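Cytokinin riboside 5'-monophosphate phosphoribohydrolase (Streptomyces coelicolor, PDB 5ZI9) belongs to the SLOG clan of proteins, with a Rossmann-like fold built round a parallel beta-sheet and a modelled assembly of six chains. Local coordinates at residues 31-34 / 35-38; 45-49 / 50-54; 83-87 / 88-92; 182-185 / 186-189; 212-215 / 216-220. One frame throughout, in Å; residues are numbered along the deposited sequence.

Contact 1 (31-34 / 35-38)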
# COMPACT_ATOMS: atom_id res chain seq x y z
N SER B 31 -26.36 7.50 -5.94
CA SER B 31 -25.33 8.43 -6.37
C SER B 31 -24.23 7.66 -7.03
O SER B 31 -24.08 6.45 -6.79
CB SER B 31 -24.74 9.19 -5.17
OG SER B 31 -24.20 8.29 -4.20
N THR B 32 -23.44 8.38 -7.83
CA THR B 32 -22.25 7.81 -8.47
C THR B 32 -21.05 7.79 -7.49
O THR B 32 -20.97 8.59 -6.55
CB THR B 32 -21.87 8.55 -9.78
OG1 THR B 32 -21.39 9.85 -9.49
CG2 THR B 32 -23.04 8.71 -10.67
N THR B 33 -20.14 6.84 -7.71
CA THR B 33 -18.94 6.68 -6.88
C THR B 33 -18.15 7.99 -6.93
O THR B 33 -17.82 8.54 -5.87
CB THR B 33 -18.05 5.50 -7.36
OG1 THR B 33 -18.82 4.31 -7.47
CG2 THR B 33 -16.97 5.20 -6.39
N ASP B 34 -17.93 8.50 -8.15
CA ASP B 34 -17.19 9.73 -8.35
C ASP B 34 -17.78 10.92 -7.62
O ASP B 34 -17.04 11.74 -7.10
CB ASP B 34 -17.12 10.12 -9.83
CG ASP B 34 -15.83 9.69 -10.51
OD1 ASP B 34 -14.75 9.82 -9.87
OD2 ASP B 34 -15.92 9.21 -11.71
N GLN B 35 -19.11 11.06 -7.63
CA GLN B 35 -19.69 12.25 -7.05
C GLN B 35 -19.48 12.27 -5.58
O GLN B 35 -19.19 13.31 -5.03
CB GLN B 35 -21.16 12.47 -7.45
CG GLN B 35 -22.24 11.95 -6.53
CD GLN B 35 -23.59 12.12 -7.14
OE1 GLN B 35 -24.04 11.30 -7.97
NE2 GLN B 35 -24.25 13.23 -6.78
N ARG B 36 -19.56 11.11 -4.93
CA ARG B 36 -19.26 11.04 -3.51
C ARG B 36 -17.81 11.43 -3.23
O ARG B 36 -17.53 12.10 -2.27
CB ARG B 36 -19.58 9.64 -2.95
CG ARG B 36 -21.08 9.32 -2.87
CD ARG B 36 -21.30 7.99 -2.15
NE ARG B 36 -20.62 6.83 -2.77
CZ ARG B 36 -21.14 6.07 -3.74
NH1 ARG B 36 -20.44 5.06 -4.21
NH2 ARG B 36 -22.32 6.33 -4.28
N LEU B 37 -16.91 11.02 -4.11
CA LEU B 37 -15.49 11.35 -4.00
C LEU B 37 -15.16 12.80 -4.26
O LEU B 37 -14.31 13.35 -3.59
CB LEU B 37 -14.75 10.50 -5.01
CG LEU B 37 -13.25 10.20 -4.99
CD1 LEU B 37 -12.63 10.74 -6.23
CD2 LEU B 37 -12.52 10.70 -3.78
N LEU B 38 -15.83 13.42 -5.22
CA LEU B 38 -15.44 14.77 -5.71
C LEU B 38 -16.20 15.94 -5.07
O LEU B 38 -15.77 17.09 -5.20
CB LEU B 38 -15.59 14.80 -7.24
CG LEU B 38 -14.75 13.75 -8.01
CD1 LEU B 38 -15.05 13.77 -9.50
CD2 LEU B 38 -13.26 13.94 -7.77

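Contact 2 (45-49 / 50-54). With FLC (citrate anion), chain L.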
# COMPACT_ATOMS: atom_id res chain seq x y z
N ASP B 45 -10.36 14.33 10.75
CA ASP B 45 -9.54 13.86 11.85
C ASP B 45 -8.40 12.99 11.40
O ASP B 45 -7.30 13.09 11.94
CB ASP B 45 -10.38 12.97 12.77
CG ASP B 45 -11.53 13.70 13.37
OD1 ASP B 45 -11.28 14.71 14.08
OD2 ASP B 45 -12.67 13.26 13.09
N TRP B 46 -8.71 12.07 10.47
CA TRP B 46 -7.80 11.05 9.97
C TRP B 46 -6.43 11.59 9.55
O TRP B 46 -5.45 10.88 9.73
CB TRP B 46 -8.46 10.27 8.84
CG TRP B 46 -8.97 11.16 7.72
CD1 TRP B 46 -10.23 11.69 7.59
CD2 TRP B 46 -8.19 11.68 6.60
NE1 TRP B 46 -10.30 12.48 6.48
CE2 TRP B 46 -9.08 12.49 5.84
CE3 TRP B 46 -6.85 11.53 6.18
CZ2 TRP B 46 -8.67 13.16 4.68
CZ3 TRP B 46 -6.45 12.17 5.02
CH2 TRP B 46 -7.36 12.99 4.27
N VAL B 47 -6.34 12.84 9.02
CA VAL B 47 -5.00 13.35 8.61
C VAL B 47 -4.04 13.47 9.77
O VAL B 47 -2.82 13.60 9.55
CB VAL B 47 -4.94 14.75 7.96
CG1 VAL B 47 -5.26 14.68 6.52
CG2 VAL B 47 -5.84 15.72 8.67
N HIS B 48 -4.56 13.50 11.00
CA HIS B 48 -3.67 13.67 12.14
C HIS B 48 -3.51 12.40 12.91
O HIS B 48 -3.24 12.45 14.08
CB HIS B 48 -4.13 14.86 13.02
CG HIS B 48 -4.47 16.09 12.24
ND1 HIS B 48 -3.51 16.83 11.57
CD2 HIS B 48 -5.66 16.70 11.98
CE1 HIS B 48 -4.09 17.84 10.94
NE2 HIS B 48 -5.39 17.78 11.18
N THR B 49 -3.62 11.26 12.24
CA THR B 49 -3.51 10.01 12.94
C THR B 49 -2.34 9.22 12.43
O THR B 49 -1.93 9.38 11.27
CB THR B 49 -4.78 9.19 12.81
OG1 THR B 49 -5.05 8.94 11.42
CG2 THR B 49 -5.90 9.95 13.38
N ASP B 50 -1.83 8.33 13.28
CA ASP B 50 -0.73 7.46 12.85
C ASP B 50 -0.90 6.55 11.60
O ASP B 50 0.07 6.37 10.86
CB ASP B 50 -0.21 6.65 14.03
CG ASP B 50 0.62 7.48 14.95
OD1 ASP B 50 1.16 8.50 14.53
OD2 ASP B 50 0.71 7.14 16.12
N PRO B 51 -2.10 5.96 11.38
CA PRO B 51 -2.30 5.14 10.19
C PRO B 51 -2.09 5.97 8.94
O PRO B 51 -1.54 5.47 8.01
CB PRO B 51 -3.77 4.73 10.28
CG PRO B 51 -4.06 4.79 11.69
CD PRO B 51 -3.31 5.97 12.21
N TRP B 52 -2.52 7.24 8.93
CA TRP B 52 -2.27 8.11 7.81
C TRP B 52 -0.81 8.54 7.73
O TRP B 52 -0.29 8.77 6.67
CB TRP B 52 -3.17 9.37 7.89
CG TRP B 52 -2.98 10.26 6.71
CD1 TRP B 52 -2.29 11.43 6.68
CD2 TRP B 52 -3.44 10.03 5.37
NE1 TRP B 52 -2.31 11.97 5.42
CE2 TRP B 52 -2.99 11.12 4.59
CE3 TRP B 52 -4.18 9.03 4.77
CZ2 TRP B 52 -3.27 11.22 3.24
CZ3 TRP B 52 -4.46 9.13 3.43
CH2 TRP B 52 -3.99 10.21 2.67
N ARG B 53 -0.17 8.71 8.86
CA ARG B 53 1.23 9.05 8.87
C ARG B 53 2.07 7.98 8.25
O ARG B 53 3.03 8.25 7.60
CB ARG B 53 1.72 9.30 10.29
CG ARG B 53 1.25 10.64 10.88
CD ARG B 53 2.07 10.92 12.10
NE ARG B 53 1.70 12.18 12.69
CZ ARG B 53 0.76 12.36 13.60
NH1 ARG B 53 0.49 13.58 14.01
NH2 ARG B 53 0.10 11.33 14.11
N VAL B 54 1.68 6.75 8.46
CA VAL B 54 2.34 5.61 7.87
C VAL B 54 2.30 5.66 6.34
O VAL B 54 3.24 5.25 5.67
CB VAL B 54 1.75 4.31 8.50
CG1 VAL B 54 1.19 3.38 7.48
CG2 VAL B 54 2.81 3.59 9.27
CAC FLC L . 0.41 14.53 7.72
CA FLC L . -0.53 15.25 8.62
CB FLC L . 0.04 16.44 9.39
CBC FLC L . -0.17 17.82 8.80
CG FLC L . -0.70 16.40 10.71
CGC FLC L . -0.07 15.57 11.71
OA1 FLC L . -0.01 14.21 6.64
OA2 FLC L . 1.54 14.30 8.09
OB1 FLC L . 0.19 18.05 7.64
OB2 FLC L . -0.69 18.75 9.44
OG1 FLC L . 1.07 15.24 11.55
OG2 FLC L . -0.74 15.29 12.65
OHB FLC L . 1.42 16.19 9.58

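Contact 3 (83-87 / 88-92)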
# COMPACT_ATOMS: atom_id res chain seq x y z
N THR B 83 30.87 25.34 9.91
CA THR B 83 32.22 25.60 9.43
C THR B 83 32.24 26.85 8.51
O THR B 83 31.51 26.89 7.52
CB THR B 83 32.76 24.38 8.69
OG1 THR B 83 32.82 23.29 9.61
CG2 THR B 83 34.12 24.62 8.16
N PRO B 84 33.06 27.88 8.86
CA PRO B 84 33.24 29.09 8.02
C PRO B 84 33.93 28.78 6.70
O PRO B 84 34.76 27.88 6.65
CB PRO B 84 34.15 29.99 8.87
CG PRO B 84 34.01 29.48 10.26
CD PRO B 84 33.79 28.02 10.14
N ALA B 85 33.58 29.54 5.66
CA ALA B 85 34.09 29.28 4.31
C ALA B 85 35.56 29.66 4.08
O ALA B 85 36.18 29.15 3.13
CB ALA B 85 33.20 29.94 3.28
N ASP B 86 36.12 30.51 4.95
CA ASP B 86 37.57 30.87 4.96
C ASP B 86 38.48 29.86 5.68
O ASP B 86 39.68 30.11 5.86
CB ASP B 86 37.77 32.25 5.62
CG ASP B 86 37.39 32.27 7.11
OD1 ASP B 86 37.73 31.34 7.88
OD2 ASP B 86 36.72 33.23 7.53
N SER B 87 37.88 28.76 6.15
CA SER B 87 38.48 27.82 7.07
C SER B 87 39.33 26.77 6.34
O SER B 87 39.08 26.47 5.16
CB SER B 87 37.39 27.11 7.87
OG SER B 87 37.97 26.21 8.81
N PRO B 88 40.36 26.22 7.03
CA PRO B 88 41.13 25.07 6.53
C PRO B 88 40.29 23.81 6.50
O PRO B 88 40.46 22.99 5.59
CB PRO B 88 42.31 24.94 7.52
CG PRO B 88 42.08 25.94 8.59
CD PRO B 88 41.10 26.95 8.08
N GLU B 89 39.38 23.65 7.46
CA GLU B 89 38.39 22.54 7.39
C GLU B 89 37.53 22.61 6.11
O GLU B 89 37.30 21.60 5.44
CB GLU B 89 37.49 22.55 8.63
CG GLU B 89 38.15 21.98 9.87
CD GLU B 89 37.29 22.17 11.11
OE1 GLU B 89 36.03 22.31 11.03
OE2 GLU B 89 37.89 22.17 12.19
N TYR B 90 37.10 23.82 5.78
CA TYR B 90 36.27 24.04 4.63
C TYR B 90 37.04 23.73 3.37
O TYR B 90 36.50 23.07 2.48
CB TYR B 90 35.78 25.48 4.62
CG TYR B 90 34.70 25.76 3.59
CD1 TYR B 90 35.03 25.88 2.23
CD2 TYR B 90 33.36 25.89 3.97
CE1 TYR B 90 34.07 26.13 1.29
CE2 TYR B 90 32.38 26.14 3.01
CZ TYR B 90 32.74 26.26 1.67
OH TYR B 90 31.81 26.53 0.68
N ASP B 91 38.30 24.20 3.31
CA ASP B 91 39.13 23.94 2.13
C ASP B 91 39.33 22.43 1.97
O ASP B 91 39.24 21.91 0.86
CB ASP B 91 40.47 24.68 2.19
CG ASP B 91 41.37 24.39 0.95
OD1 ASP B 91 40.96 24.67 -0.22
OD2 ASP B 91 42.47 23.83 1.16
N ALA B 92 39.56 21.74 3.08
CA ALA B 92 39.66 20.27 3.06
C ALA B 92 38.40 19.59 2.46
O ALA B 92 38.53 18.66 1.64
CB ALA B 92 39.94 19.76 4.46

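Contact 4 (182-185 / 186-189)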
# COMPACT_ATOMS: atom_id res chain seq x y z
N GLU B 182 25.52 10.13 12.86
CA GLU B 182 25.85 9.34 11.65
C GLU B 182 27.10 8.51 11.82
O GLU B 182 27.13 7.35 11.47
CB GLU B 182 25.99 10.23 10.43
CG GLU B 182 24.66 10.87 10.01
CD GLU B 182 23.50 9.89 9.67
OE1 GLU B 182 23.68 8.78 9.07
OE2 GLU B 182 22.35 10.26 10.03
N LEU B 183 28.13 9.09 12.39
CA LEU B 183 29.35 8.36 12.62
C LEU B 183 29.08 7.07 13.36
O LEU B 183 29.40 6.00 12.89
CB LEU B 183 30.35 9.21 13.41
CG LEU B 183 31.60 8.45 13.90
CD1 LEU B 183 32.34 7.84 12.72
CD2 LEU B 183 32.50 9.38 14.71
N PHE B 184 28.49 7.19 14.52
CA PHE B 184 28.26 6.02 15.35
C PHE B 184 27.21 5.05 14.81
O PHE B 184 27.23 3.89 15.14
CB PHE B 184 28.05 6.41 16.79
CG PHE B 184 29.34 6.81 17.48
CD1 PHE B 184 30.34 5.87 17.69
CD2 PHE B 184 29.58 8.12 17.87
CE1 PHE B 184 31.54 6.21 18.31
CE2 PHE B 184 30.77 8.48 18.47
CZ PHE B 184 31.76 7.52 18.69
N GLU B 185 26.36 5.50 13.91
CA GLU B 185 25.41 4.65 13.22
C GLU B 185 26.11 3.70 12.25
O GLU B 185 25.81 2.51 12.20
CB GLU B 185 24.49 5.58 12.44
CG GLU B 185 23.20 5.02 11.88
CD GLU B 185 22.30 6.18 11.45
OE1 GLU B 185 22.06 6.38 10.22
OE2 GLU B 185 21.91 6.94 12.38
N ALA B 186 27.02 4.26 11.44
CA ALA B 186 27.81 3.50 10.50
C ALA B 186 28.72 2.51 11.21
O ALA B 186 28.88 1.36 10.80
CB ALA B 186 28.62 4.45 9.63
N LEU B 187 29.30 2.97 12.30
CA LEU B 187 30.11 2.13 13.09
C LEU B 187 29.36 0.91 13.60
O LEU B 187 29.88 -0.19 13.46
CB LEU B 187 30.73 2.90 14.23
CG LEU B 187 31.97 3.72 13.83
CD1 LEU B 187 32.37 4.61 14.97
CD2 LEU B 187 33.14 2.80 13.51
N THR B 188 28.14 1.07 14.13
CA THR B 188 27.49 -0.11 14.73
C THR B 188 26.95 -1.00 13.62
O THR B 188 26.97 -2.23 13.74
CB THR B 188 26.50 0.17 15.91
OG1 THR B 188 25.14 -0.01 15.54
CG2 THR B 188 26.74 1.50 16.47
N LEU B 189 26.58 -0.39 12.52
CA LEU B 189 26.15 -1.12 11.37
C LEU B 189 27.28 -2.01 10.89
O LEU B 189 27.04 -3.14 10.51
CB LEU B 189 25.67 -0.18 10.26
CG LEU B 189 24.23 0.34 10.40
CD1 LEU B 189 23.97 1.48 9.42
CD2 LEU B 189 23.22 -0.77 10.17

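Contact 5 (212-215 / 216-220)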
# COMPACT_ATOMS: atom_id res chain seq x y z
N VAL B 212 38.76 9.41 20.04
CA VAL B 212 39.48 8.13 19.93
C VAL B 212 40.20 7.73 21.23
O VAL B 212 40.23 6.56 21.58
CB VAL B 212 40.46 8.18 18.73
CG1 VAL B 212 41.40 6.98 18.73
CG2 VAL B 212 39.70 8.24 17.39
N ASP B 213 40.77 8.69 21.95
CA ASP B 213 41.43 8.40 23.24
C ASP B 213 40.50 7.91 24.30
O ASP B 213 40.93 7.10 25.14
CB ASP B 213 42.11 9.61 23.86
CG ASP B 213 43.43 9.95 23.21
OD1 ASP B 213 43.93 9.25 22.26
OD2 ASP B 213 43.95 11.00 23.65
N TRP B 214 39.28 8.44 24.30
CA TRP B 214 38.24 8.00 25.24
C TRP B 214 37.72 6.63 24.83
O TRP B 214 37.53 5.76 25.68
CB TRP B 214 37.12 9.04 25.33
CG TRP B 214 35.99 8.62 26.21
CD1 TRP B 214 35.97 8.59 27.58
CD2 TRP B 214 34.72 8.15 25.78
NE1 TRP B 214 34.76 8.12 28.02
CE2 TRP B 214 33.98 7.84 26.93
CE3 TRP B 214 34.14 7.97 24.52
CZ2 TRP B 214 32.69 7.35 26.87
CZ3 TRP B 214 32.86 7.48 24.45
CH2 TRP B 214 32.14 7.18 25.63
N LEU B 215 37.49 6.41 23.54
CA LEU B 215 37.07 5.09 23.05
C LEU B 215 38.03 3.99 23.47
O LEU B 215 37.59 2.94 23.87
CB LEU B 215 36.94 5.08 21.53
CG LEU B 215 35.85 5.97 20.90
CD1 LEU B 215 35.99 6.01 19.39
CD2 LEU B 215 34.46 5.45 21.27
N ARG B 216 39.33 4.25 23.39
CA ARG B 216 40.39 3.30 23.80
C ARG B 216 40.53 3.23 25.32
O ARG B 216 40.43 2.15 25.90
CB ARG B 216 41.73 3.72 23.19
CG ARG B 216 42.69 2.56 22.97
CD ARG B 216 44.02 2.97 22.35
NE ARG B 216 43.90 3.74 21.10
CZ ARG B 216 43.64 3.23 19.88
NH1 ARG B 216 43.41 1.92 19.71
NH2 ARG B 216 43.60 4.04 18.80
N GLY B 217 40.75 4.39 25.95
CA GLY B 217 40.99 4.51 27.39
C GLY B 217 39.82 4.23 28.33
O GLY B 217 40.03 3.88 29.50
N THR B 218 38.59 4.38 27.84
CA THR B 218 37.39 3.97 28.59
C THR B 218 36.63 2.79 27.98
O THR B 218 36.52 1.80 28.67
CB THR B 218 36.46 5.15 28.80
OG1 THR B 218 37.21 6.20 29.41
CG2 THR B 218 35.29 4.78 29.68
N LEU B 219 36.15 2.86 26.74
CA LEU B 219 35.31 1.76 26.21
C LEU B 219 36.05 0.41 26.04
O LEU B 219 35.60 -0.64 26.54
CB LEU B 219 34.68 2.03 24.83
CG LEU B 219 33.75 3.14 24.40
CD1 LEU B 219 32.61 2.55 23.60
CD2 LEU B 219 33.23 3.94 25.57
N VAL B 220 37.14 0.44 25.28
CA VAL B 220 37.91 -0.77 25.01
C VAL B 220 38.53 -1.31 26.31
O VAL B 220 38.52 -2.51 26.59
CB VAL B 220 38.99 -0.51 23.95
CG1 VAL B 220 39.84 -1.73 23.75
CG2 VAL B 220 38.33 -0.12 22.63

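Contact 1 (31-34 / 35-38)
Arg36 doubles back from the first turn of helix 33-39, past the capping box that Thr32 and Gln35 form at the helix start, to reach Ser31. Its NH2 lies 2.7 Å from Ser31 OG, with the hydroxyl oxygen in the guanidinium plane, and makes a second, weak bond to Ser31 O. The arginine chain kinks at chi3 (-58°), which turns the guanidinium back along the helix start; Thr32 O and Thr33 CA then lie over one of its faces. In the capping box, Thr32 OG1 accepts from Gln35 N at 3.2 Å, and Thr32 N donates in return to Gln35 OE1 at 3.0 Å in a nearly straight bond (169°). The two capping side chains meet at roughly a right angle, and the first-turn amide of Gln35, which otherwise has just a weak bond to Thr32 O among these residues, gains a side-chain acceptor. Ordinary helical bonding follows, with Leu37 N 3.2 Å from Thr33 O. Other subunits embrace this outlying N-terminal helix: Thr32 OG1 is also bonded to Gln193 O of the second subunit, and Thr33 OG1 to Glu136 of the third, while Arg36 NE binds a citrate. Asp34 and Leu38 run alongside each other. Asp34 OD2 is held by Phe156 N of the third subunit, whereas Asp34 OD1 rests 4.0 Å from Leu38 CD1.

Contact 2 (45-49 / 50-54)
Trp46 O is gripped twice by Thr49, by OG1 at 2.6 Å and by the backbone N, while Trp52 CB of the following helix rests 3.3 Å from the same oxygen. These bonds close the turn that ends at Thr49, the N-cap residue of helix 50-67. Trp52 holds its CG trans to the backbone N (chi1 -177°) and offers its ring face to Trp46. The result is a T-shaped stack: the planes stand at 74°, and Trp46 CZ3 sits 3.5 Å above the centre of the Trp52 ring. Val47 CG1 covers the same tryptophan more loosely. Arg53 carries the polar side. Its NH2 makes a salt bridge with Asp50 OD1 at 3.1 Å, approaching from above the carboxylate plane, and Arg53 N donates to Thr49 O at 3.1 Å. A citrate lies between Arg53 and His48, with weak bonds from Arg53 NE and His48 ND1; His48 NE2 is taken by Glu70 of the second subunit, and Asp50 OD2 by Lys165 of the fourth. The turn thus joins the loop after helix 33-39 to the start of helix 50-67, where Trp46 of the fifth subunit packs on Asp50 and Pro51.

Contact 3 (83-87 / 88-92)
The Tyr90 ring takes Ala85 CA over one face, in a CH-pi contact 3.7 Å from the ring centroid and 20° off the normal; Thr83 O lies at its edge, near the plane. Ala85 CB extends the touch to Tyr90 CE2 at 3.9 Å. The motif is an N-capped helix start preceded by a type I beta turn, Pro84 to Ser87, in the connection from strand 74-78 to helix 88-102 of the Rossmann-like fold. The Tyr90 side chain leaves its backbone on the side turned away from the amide N (chi1 -169°), which brings the ring against Ala85 of the turn. Pro84 O comes within 3.3 Å of Tyr90 CB, and the hydroxyl end goes to Glu117 on helix 115-125, where Ala118 and Lys121 also touch the tyrosine. The tyrosine thus lies between the turn and helix 115-125. At the cap itself Ser87 OG accepts weakly from Glu89 N at 3.2 Å, and Ser87 O receives Asp91 N at 3.0 Å, the first regular helical bond. Pro88, which has no amide hydrogen to offer, occupies the first helical position. Glu89 OE2 forms a salt bridge with Lys224 of the fourth subunit. The glutamate side chain crosses Thr83 at about a right angle, and Thr83 CG2 packs 4.0 Å from Glu89 CB.

Contact 4 (182-185 / 186-189)
Leu187 meets both Leu183 and Phe184 one turn earlier on helix 177-191, and the apolar contacts converge on a single methyl. Leu187 CD1 lies 3.6 Å from Phe184 CD1, at an oblique angle to the ring. Leu183 and Phe184 each run alongside Leu187. Leu183 has its CG beside the carbonyl carbon (chi1 171°) and Leu187 has its own beside the backbone N (chi1 -80°), which brings Leu183 CD1 and Leu187 CD1 within 3.9 Å. Leu183 CD2 also sits over the rim of one face of the Phe184 ring. Beyond the helix, Leu183, Ala186 and Leu187 press on Ile200 of strand 200-203, while Phe184 meets Phe184 of the fourth subunit.

Backbone bonds hold the turn in regular alpha-helical form. Ala186 N donates to Glu182 O at 3.1 Å in an almost straight bond (171°), Leu187 N to Leu183 O at 3.1 Å, and Leu189 N to Glu185 O at 3.0 Å. Leu189 folds its branch over that last carbonyl, CG 3.2 Å from Glu185 O.

The charged group lies on another flank. Glu182 and Glu185 both form salt bridges with Lys160, and Glu182 OE1 stands 3.1 Å from Glu185 OE1, two acceptors with no bond between them. Glu182 closes the sequence PGGxGTxxE, characteristic of LOG proteins. The chemistry of this buried helix is thus mixed: apolar side chains pack on strand 200-203 and on the fourth subunit, while two carboxylates share one lysine, which probably holds them together.

Contact 5 (212-215 / 216-220)
Trp214 and Leu219 turn towards each other by different choices of chi1: the tryptophan CG lies opposite its backbone N (177°), the leucine CG opposite its carbonyl carbon (-58°). Leu219 CD2 consequently lands over one face of the indole, 3.7 Å from the centroid of the six-membered ring, in a CH-pi contact displaced towards the rim; the closest pair is Trp214 CH2 with Leu219 CD2 at 3.4 Å. Thr218 covers the five-membered end of the same face with its CB, and its OG1 comes 3.3 Å from Trp214 CD1. Trp214 NE1 donates instead to Tyr207 O of the fourth subunit. Leu215 lies alongside Leu219, its CD2 4.0 Å from Leu219 CG.

The backbone widens as the helix finishes. Trp214 O takes Thr218 N at 2.8 Å and, weakly, Leu219 N; Val220 N then reaches five residues back to Leu215 O at 2.9 Å, a pi-type turn. On the exposed flank Arg216 lies alongside Val212, NH2 3.7 Å from Val212 CG1, and Arg216 NH1 forms a salt bridge with Glu227. The turn ends helix 205-220, the helix of the beta-alpha-beta crossover between parallel strands 200-203 and 234-236. Val212 leans on Phe233, next to the last of these strands, and the Trp214 flank packs against Tyr207 and Gly210 of the fourth subunit.

From the N terminus the five contacts follow in series; each is local, and none nests in or crosses another. Contact 1 starts helix 33-39 in the outlying arm, and contact 2, about 23 Å away between centres, turns the next loop into helix 50-67. Contact 3 closes the loop between strand 74-78 and helix 88-102, on the opposite side of the chain's centre from both. Contacts 4 and 5 lie within helices 177-191 and 205-220, successive crossovers of the parallel sheet, and they alone touch: Phe184 CE1 lies 4.2 Å from Leu215 CD2. Contacts 2 to 5 all meet the fourth subunit, tying arm and sheet domain into the assembly.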